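Local coordinates for protein glycoside hydrolase, GH17 family (Formosa sp. Hel1_33_131, PDB 6FCG) that probably hydrolyses internal beta-1,3-glucosidic bonds of laminarin, the storage glucan of microalgae, as an endo-acting laminarinase, at residues A323-K328 with L415-P420. Sequence-based numbering, arbitrary orientation.
Sequences ATDEYK and LEVELP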
# COMPACT_ATOMS: atom_id res chain seq x y z
N ALA A 323 9.51 -2.15 -18.78
CA ALA A 323 10.23 -1.77 -19.98
C ALA A 323 11.51 -2.56 -20.19
O ALA A 323 11.82 -2.97 -21.30
CB ALA A 323 10.54 -0.29 -19.92
N THR A 324 12.25 -2.79 -19.12
CA THR A 324 13.60 -3.29 -19.22
C THR A 324 13.74 -4.82 -19.33
O THR A 324 13.34 -5.53 -18.43
CB THR A 324 14.42 -2.84 -18.02
OG1 THR A 324 13.77 -3.26 -16.81
CG2 THR A 324 14.56 -1.34 -18.02
N ASP A 325 14.34 -5.26 -20.44
CA ASP A 325 14.81 -6.63 -20.67
C ASP A 325 15.56 -6.64 -22.01
O ASP A 325 15.44 -5.68 -22.78
CB ASP A 325 13.66 -7.66 -20.66
CG ASP A 325 12.61 -7.37 -21.72
OD1 ASP A 325 12.94 -7.50 -22.92
OD2 ASP A 325 11.45 -7.04 -21.34
N GLU A 326 16.29 -7.71 -22.31
CA GLU A 326 17.13 -7.73 -23.50
C GLU A 326 16.38 -7.76 -24.82
O GLU A 326 16.92 -7.33 -25.86
CB GLU A 326 18.09 -8.90 -23.46
CG GLU A 326 19.13 -8.77 -22.35
CD GLU A 326 20.17 -9.89 -22.33
OE1 GLU A 326 20.33 -10.60 -23.35
OE2 GLU A 326 20.82 -10.05 -21.28
N TYR A 327 15.14 -8.27 -24.79
CA TYR A 327 14.32 -8.36 -25.99
C TYR A 327 13.82 -6.98 -26.41
O TYR A 327 13.93 -6.59 -27.57
CB TYR A 327 13.14 -9.32 -25.75
CG TYR A 327 12.25 -9.60 -26.95
CD1 TYR A 327 12.78 -10.08 -28.14
CD2 TYR A 327 10.87 -9.44 -26.87
CE1 TYR A 327 11.96 -10.36 -29.23
CE2 TYR A 327 10.05 -9.73 -27.95
CZ TYR A 327 10.60 -10.19 -29.12
OH TYR A 327 9.79 -10.47 -30.18
N LYS A 328 13.26 -6.25 -25.46
CA LYS A 328 12.77 -4.91 -25.78
C LYS A 328 13.93 -3.99 -26.13
O LYS A 328 13.74 -3.10 -26.95
CB LYS A 328 11.93 -4.33 -24.65
CG LYS A 328 10.63 -5.05 -24.47
CD LYS A 328 9.68 -4.22 -23.65
CE LYS A 328 9.25 -4.88 -22.35
NZ LYS A 328 8.28 -5.94 -22.31
N LEU A 415 10.73 -16.21 -21.05
CA LEU A 415 10.15 -16.41 -19.72
C LEU A 415 10.35 -15.21 -18.80
O LEU A 415 9.44 -14.84 -18.04
CB LEU A 415 10.68 -17.69 -19.07
CG LEU A 415 10.25 -19.02 -19.70
CD1 LEU A 415 10.95 -20.19 -19.00
CD2 LEU A 415 8.74 -19.23 -19.62
N GLU A 416 11.53 -14.59 -18.87
CA GLU A 416 11.85 -13.43 -18.05
C GLU A 416 11.19 -12.15 -18.56
O GLU A 416 10.96 -11.26 -17.76
CB GLU A 416 13.34 -13.20 -17.94
CG GLU A 416 14.15 -14.39 -17.44
CD GLU A 416 15.50 -13.98 -16.82
OE1 GLU A 416 15.83 -12.80 -16.95
OE2 GLU A 416 16.24 -14.81 -16.23
N VAL A 417 10.88 -12.06 -19.84
CA VAL A 417 10.25 -10.85 -20.39
C VAL A 417 8.78 -10.74 -19.93
O VAL A 417 8.05 -11.70 -19.98
CB VAL A 417 10.26 -10.85 -21.95
CG1 VAL A 417 9.51 -9.65 -22.49
CG2 VAL A 417 11.67 -10.84 -22.55
N GLU A 418 8.39 -9.54 -19.48
CA GLU A 418 7.01 -9.23 -19.16
C GLU A 418 6.42 -8.34 -20.24
O GLU A 418 7.14 -7.67 -20.96
CB GLU A 418 6.93 -8.56 -17.80
CG GLU A 418 7.52 -9.44 -16.69
CD GLU A 418 7.21 -8.97 -15.29
OE1 GLU A 418 8.18 -8.95 -14.51
OE2 GLU A 418 6.06 -8.60 -14.97
N LEU A 419 5.09 -8.35 -20.35
CA LEU A 419 4.38 -7.46 -21.28
C LEU A 419 4.20 -6.07 -20.69
O LEU A 419 4.19 -5.90 -19.48
CB LEU A 419 3.01 -8.01 -21.69
CG LEU A 419 3.14 -9.14 -22.71
CD1 LEU A 419 2.95 -10.48 -22.03
CD2 LEU A 419 2.14 -8.98 -23.83
N PRO A 420 4.03 -5.07 -21.57
CA PRO A 420 3.72 -3.74 -21.05
C PRO A 420 2.38 -3.75 -20.31
O PRO A 420 1.55 -4.61 -20.56
CB PRO A 420 3.64 -2.88 -22.31
CG PRO A 420 4.39 -3.63 -23.36
CD PRO A 420 4.23 -5.07 -23.03
O HOH W 1 10.13 -7.23 -18.98
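OD2 of D325 is gripped by two groups, and one of them carries it across to the other segment: a water 2.7 Å from OD2 donates to it and accepts from N of E418. The second is NZ of K328, which forms a salt bridge with this oxygen. D325 is the N-cap of helix 326-342, part of the TIM-barrel fold of this GH17 enzyme, and here it meets the chain leaving helix 410-416. Its other oxygen, OD1, serves the helix: K328 N donates to it over 2.8 Å on a nearly straight path (172°), arriving on the syn side and tilted out of the carboxylate plane, while Y327 N adds a weak bond. With CG between backbone N and carbonyl carbon (chi1 59°), the short side chain folds back over the first turn, a reach for which aspartate suits well. The helix end would probably stabilise its negative charge. Replacing D325 by alanine removes both carboxylate oxygens, and the amides of Y327 and K328 would probably lose their cap, the water its acceptor and the K328 ammonium its carboxylate mate. Lysine's long chain, bent at chi3 and chi4, lets that ammonium also reach O of E418; the refined separation is too short to be trusted in detail. The V417 and D325 side chains cross at about a right angle, and valine's branching sets CG1 3.4 Å from D325 OD2. V417 also packs on L415 of a second subunit, and the Y327 ring meets F414 of its own chain. The apolar side of the contact closes where V417 CG2 rests 3.8 Å from Y327 CB.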